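Local coordinates for yersinopine synthase (PDB 6C4L), which catalyses the NADPH-dependent reductive condensation of pyruvate with an aminobutanoate-histidine intermediate, the last step in making the metallophore yersinopine, at residues 26-31 against 108-113; 96-101 against 122-127. All blocks are in the same frame, centred on the assembly; numbering follows the deposited sequence.

Contact 1 of 2, residues 26-31 against 108-113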
loop_
_atom_site.group_PDB
_atom_site.type_symbol
_atom_site.label_atom_id
_atom_site.label_comp_id
_atom_site.label_asym_id
_atom_site.label_seq_id
_atom_site.Cartn_x
_atom_site.Cartn_y
_atom_site.Cartn_z
ATOM N N LEU A 26 -4.983 -43.856 9.420
ATOM C CA LEU A 26 -4.090 -43.345 10.456
ATOM C C LEU A 26 -3.592 -41.958 10.061
ATOM O O LEU A 26 -2.917 -41.800 9.040
ATOM C CB LEU A 26 -2.926 -44.313 10.688
ATOM C CG LEU A 26 -1.844 -43.759 11.636
ATOM C CD1 LEU A 26 -2.446 -43.306 12.943
ATOM C CD2 LEU A 26 -0.793 -44.802 11.915
ATOM N N ILE A 27 -3.919 -40.954 10.869
ATOM C CA ILE A 27 -3.531 -39.572 10.596
ATOM C C ILE A 27 -2.257 -39.281 11.382
ATOM O O ILE A 27 -2.265 -39.339 12.617
ATOM C CB ILE A 27 -4.627 -38.574 10.992
ATOM C CG1 ILE A 27 -5.897 -38.780 10.154
ATOM C CG2 ILE A 27 -4.130 -37.150 10.797
ATOM C CD1 ILE A 27 -7.071 -38.013 10.677
ATOM N N LEU A 28 -1.184 -38.916 10.690
ATOM C CA LEU A 28 0.104 -38.630 11.351
ATOM C C LEU A 28 0.258 -37.127 11.497
ATOM O O LEU A 28 0.428 -36.417 10.500
ATOM C CB LEU A 28 1.277 -39.216 10.569
ATOM C CG LEU A 28 1.150 -40.709 10.268
ATOM C CD1 LEU A 28 2.415 -41.204 9.545
ATOM C CD2 LEU A 28 0.973 -41.448 11.569
ATOM N N GLY A 29 0.248 -36.656 12.741
ATOM C CA GLY A 29 0.297 -35.239 13.029
ATOM C C GLY A 29 -1.060 -34.805 13.532
ATOM O O GLY A 29 -2.066 -35.015 12.847
ATOM N N ALA A 30 -1.116 -34.249 14.740
ATOM C CA ALA A 30 -2.369 -33.836 15.362
ATOM C C ALA A 30 -2.506 -32.316 15.443
ATOM O O ALA A 30 -3.003 -31.778 16.434
ATOM C CB ALA A 30 -2.501 -34.437 16.755
ATOM N N GLY A 31 -2.074 -31.604 14.406
ATOM C CA GLY A 31 -2.355 -30.188 14.299
ATOM C C GLY A 31 -3.842 -29.936 14.117
ATOM O O GLY A 31 -4.638 -30.875 13.950
ATOM N N LEU A 108 -2.599 -43.950 5.303
ATOM C CA LEU A 108 -1.830 -43.023 6.118
ATOM C C LEU A 108 -2.009 -41.629 5.543
ATOM O O LEU A 108 -1.851 -41.428 4.334
ATOM C CB LEU A 108 -0.340 -43.357 6.115
ATOM C CG LEU A 108 0.210 -44.618 6.740
ATOM C CD1 LEU A 108 1.690 -44.371 6.979
ATOM C CD2 LEU A 108 -0.530 -44.983 8.020
ATOM N N ILE A 109 -2.352 -40.670 6.390
ATOM C CA ILE A 109 -2.441 -39.281 5.960
ATOM C C ILE A 109 -1.390 -38.486 6.734
ATOM O O ILE A 109 -1.433 -38.415 7.968
ATOM C CB ILE A 109 -3.842 -38.695 6.153
ATOM C CG1 ILE A 109 -4.878 -39.456 5.290
ATOM C CG2 ILE A 109 -3.822 -37.257 5.711
ATOM C CD1 ILE A 109 -6.325 -39.199 5.631
ATOM N N LEU A 110 -0.430 -37.907 6.016
ATOM C CA LEU A 110 0.619 -37.081 6.642
ATOM C C LEU A 110 0.080 -35.665 6.766
ATOM O O LEU A 110 0.026 -34.913 5.789
ATOM C CB LEU A 110 1.911 -37.157 5.844
ATOM C CG LEU A 110 2.734 -38.386 6.296
ATOM C CD1 LEU A 110 2.123 -39.646 5.749
ATOM C CD2 LEU A 110 4.174 -38.329 5.901
ATOM N N ALA A 111 -0.399 -35.344 7.962
ATOM C CA ALA A 111 -0.782 -33.999 8.335
ATOM C C ALA A 111 0.383 -33.173 8.868
ATOM O O ALA A 111 0.208 -31.977 9.097
ATOM C CB ALA A 111 -1.888 -34.051 9.386
ATOM N N VAL A 112 1.559 -33.766 9.046
ATOM C CA VAL A 112 2.752 -33.044 9.504
ATOM C C VAL A 112 3.240 -32.157 8.366
ATOM O O VAL A 112 2.924 -32.427 7.199
ATOM C CB VAL A 112 3.854 -34.019 9.947
ATOM C CG1 VAL A 112 3.376 -34.896 11.095
ATOM C CG2 VAL A 112 4.318 -34.878 8.772
ATOM N N PRO A 113 4.014 -31.103 8.629
ATOM C CA PRO A 113 4.510 -30.290 7.522
ATOM C C PRO A 113 5.486 -31.084 6.670
ATOM O O PRO A 113 6.113 -32.056 7.111
ATOM C CB PRO A 113 5.187 -29.092 8.207
ATOM C CG PRO A 113 5.509 -29.559 9.562
ATOM C CD PRO A 113 4.458 -30.588 9.931
#

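Contact 2 of 2, residues 96-101 against 122-127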
loop_
_atom_site.group_PDB
_atom_site.type_symbol
_atom_site.label_atom_id
_atom_site.label_comp_id
_atom_site.label_asym_id
_atom_site.label_seq_id
_atom_site.Cartn_x
_atom_site.Cartn_y
_atom_site.Cartn_z
ATOM N N ASP A 96 1.949 -42.100 20.143
ATOM C CA ASP A 96 2.968 -41.056 20.170
ATOM C C ASP A 96 4.344 -41.610 19.829
ATOM O O ASP A 96 5.338 -40.913 20.002
ATOM C CB ASP A 96 3.011 -40.345 21.533
ATOM C CG ASP A 96 3.533 -41.232 22.655
ATOM O OD1 ASP A 96 3.661 -42.451 22.453
ATOM O OD2 ASP A 96 3.823 -40.692 23.748
ATOM N N GLN A 97 4.421 -42.840 19.348
ATOM C CA GLN A 97 5.654 -43.415 18.844
ATOM C C GLN A 97 5.349 -43.975 17.473
ATOM O O GLN A 97 4.442 -44.805 17.338
ATOM C CB GLN A 97 6.160 -44.520 19.776
ATOM C CG GLN A 97 6.576 -44.004 21.134
ATOM C CD GLN A 97 7.765 -43.080 21.030
ATOM O OE1 GLN A 97 8.735 -43.392 20.339
ATOM N NE2 GLN A 97 7.688 -41.921 21.687
ATOM N N LEU A 98 6.096 -43.540 16.458
ATOM C CA LEU A 98 5.809 -44.026 15.112
ATOM C C LEU A 98 6.115 -45.509 14.971
ATOM O O LEU A 98 5.569 -46.168 14.079
ATOM C CB LEU A 98 6.587 -43.230 14.084
ATOM C CG LEU A 98 6.012 -41.826 13.891
ATOM C CD1 LEU A 98 6.987 -40.927 13.198
ATOM C CD2 LEU A 98 4.734 -41.903 13.098
ATOM N N ALA A 99 6.959 -46.057 15.838
ATOM C CA ALA A 99 7.147 -47.497 15.825
ATOM C C ALA A 99 5.868 -48.236 16.156
ATOM O O ALA A 99 5.802 -49.438 15.929
ATOM C CB ALA A 99 8.242 -47.908 16.808
ATOM N N GLN A 100 4.848 -47.551 16.670
ATOM C CA GLN A 100 3.564 -48.177 16.949
ATOM C C GLN A 100 2.575 -47.992 15.800
ATOM O O GLN A 100 1.398 -48.342 15.938
ATOM C CB GLN A 100 2.980 -47.618 18.248
ATOM C CG GLN A 100 3.838 -47.888 19.483
ATOM C CD GLN A 100 3.083 -47.628 20.766
ATOM O OE1 GLN A 100 2.758 -46.490 21.089
ATOM N NE2 GLN A 100 2.773 -48.695 21.494
ATOM N N ALA A 101 3.037 -47.472 14.664
ATOM C CA ALA A 101 2.182 -47.254 13.495
ATOM C C ALA A 101 2.150 -48.560 12.726
ATOM O O ALA A 101 2.841 -48.747 11.721
ATOM C CB ALA A 101 2.700 -46.104 12.642
ATOM N N GLN A 122 10.729 -42.472 7.654
ATOM C CA GLN A 122 11.826 -43.379 7.977
ATOM C C GLN A 122 11.577 -44.146 9.262
ATOM O O GLN A 122 12.244 -45.161 9.503
ATOM C CB GLN A 122 13.153 -42.610 8.104
ATOM C CG GLN A 122 13.763 -42.221 6.769
ATOM C CD GLN A 122 14.276 -43.393 5.960
ATOM O OE1 GLN A 122 13.512 -44.095 5.308
ATOM N NE2 GLN A 122 15.581 -43.598 5.988
ATOM N N GLN A 123 10.677 -43.660 10.110
ATOM C CA GLN A 123 10.367 -44.311 11.368
ATOM C C GLN A 123 9.193 -45.284 11.270
ATOM O O GLN A 123 8.914 -45.965 12.254
ATOM C CB GLN A 123 10.055 -43.280 12.462
ATOM C CG GLN A 123 11.280 -42.579 13.044
ATOM C CD GLN A 123 10.920 -41.427 13.962
ATOM O OE1 GLN A 123 10.545 -41.643 15.113
ATOM N NE2 GLN A 123 11.016 -40.197 13.451
ATOM N N ILE A 124 8.499 -45.371 10.137
ATOM C CA ILE A 124 7.292 -46.204 10.076
ATOM C C ILE A 124 7.701 -47.642 9.788
ATOM O O ILE A 124 8.453 -47.884 8.832
ATOM C CB ILE A 124 6.313 -45.708 9.026
ATOM C CG1 ILE A 124 5.589 -44.477 9.551
ATOM C CG2 ILE A 124 5.247 -46.807 8.712
ATOM C CD1 ILE A 124 5.066 -43.683 8.495
ATOM N N PRO A 125 7.238 -48.577 10.545
ATOM C CA PRO A 125 7.620 -49.971 10.295
ATOM C C PRO A 125 6.725 -50.567 9.218
ATOM O O PRO A 125 5.656 -51.133 9.488
ATOM C CB PRO A 125 7.439 -50.624 11.668
ATOM C CG PRO A 125 6.319 -49.884 12.249
ATOM C CD PRO A 125 6.489 -48.434 11.800
ATOM N N TRP A 126 7.165 -50.396 7.966
ATOM C CA TRP A 126 6.314 -50.684 6.815
ATOM C C TRP A 126 5.908 -52.150 6.767
ATOM O O TRP A 126 4.811 -52.473 6.301
ATOM C CB TRP A 126 7.056 -50.265 5.534
ATOM C CG TRP A 126 7.336 -48.784 5.506
ATOM C CD1 TRP A 126 8.541 -48.150 5.656
ATOM C CD2 TRP A 126 6.370 -47.767 5.313
ATOM N NE1 TRP A 126 8.369 -46.796 5.567
ATOM C CE2 TRP A 126 7.046 -46.533 5.354
ATOM C CE3 TRP A 126 4.993 -47.777 5.101
ATOM C CZ2 TRP A 126 6.401 -45.334 5.199
ATOM C CZ3 TRP A 126 4.350 -46.586 4.950
ATOM C CH2 TRP A 126 5.057 -45.366 5.024
ATOM N N ALA A 127 6.754 -53.043 7.284
ATOM C CA ALA A 127 6.451 -54.471 7.241
ATOM C C ALA A 127 5.255 -54.808 8.106
ATOM O O ALA A 127 4.609 -55.830 7.875
ATOM C CB ALA A 127 7.683 -55.271 7.687
#

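Contact 1 of 2, residues 26-31 against 108-113
Leu-26 to Leu-28 and Leu-108 to Leu-110 pair as neighbouring parallel strands, their short axes 4.7 Å apart and 19° from parallel. Ile-109 faces strand 26-28 with both its polar backbone atoms: its N donates to Leu-26 O at 2.9 Å, and its O receives Leu-28 N at 2.8 Å in a nearly straight bond. Beyond it, Ala-111 N reaches Leu-28 O with a more bent N-H. On one face, Leu-26 and Leu-108 lie side by side, CD2 of Leu-108 against CB of Leu-26 at 3.6 Å. Leu-28, with CG turned beside its own backbone N (chi1 -54°), carries CD1 to the CD1 methyls of both Leu-108 and Leu-110; helix 117-123 packs on this side. Ile-27 and Ile-109 occupy the other face, under helix 32-44. The pairing is consistent with the first strand of a Rossmann-type nucleotide-binding fold: strand 25-28 runs into the glycine-rich turn, where Ala-30 and Gly-31 bind NADP(+) and Asn-53 OD1 holds Ala-30 N. At Gly-29 the positive phi, 108°, suits a residue without a side chain, and CG1 of Val-112 sits close, 3.7 Å from its CA. The methyl of Ala-111 lies 3.6 Å from Gly-29 O, a buried carbonyl without a polar partner in the model.

Contact 2 of 2, residues 96-101 against 122-127
Two connections at the edge of the nucleotide-binding domain meet here: the loop between strands 93-95 and 107-110, with its 3-10 turn at 98-100, and the exit from helix 117-123. The side chain of Leu-98 crosses that of Gln-123 at about a right angle, CB to CB at 3.8 Å, and its CD1 lies 4.0 Å from the amide carbon CD of Gln-123. Beyond CG the Gln-123 chain is extended (chi2 171°), which carries the amide past CD1 of Leu-98, while NE2 makes a hydrogen bond to Ala-119 O in the preceding helical turn. Pro-125, the centre of an inverse gamma turn, presents its ring to the carbonyls of the other loop: CD is 3.3 Å from Leu-98 O, and CG is 3.7 Å from Ala-99 O. Leu-98 O also accepts Ala-101 N within the 3-10 turn. The side chain of Ile-124 packs on Leu-28 and Leu-108, and its CG2 lies over the centre of one face of the Trp-126 ring, 3.6 Å above the plane. Between the two segments the contact therefore depends on shape and van der Waals packing, with the proline ring against carbonyl oxygens, including the buried Ala-101 O, which has no polar partner in the model.

The centres of contacts 1 and 2 lie 13 Å apart, and the two touch directly. Ile-124 CD1 packs 3.8 Å from Leu-28 CD1, Trp-126 CZ3 is 4.0 Å from Leu-108 CD1, and Ala-101 CB meets Leu-26 CD2; contact 2 thus covers the leucine-bearing face of the strand pair. Along the chain the segments alternate: 26-31, 96-101, 108-113, 122-127. Strand 107-110 leads into helix 117-123, whose end supplies the second half of contact 2. Contact 2 lies farther from the centre of the chain, while contact 1 holds part of the NADP(+) site. The cofactor-binding turn follows directly on strand 25-28, whose Leu-26 and Leu-28 are packed against residues of contact 2.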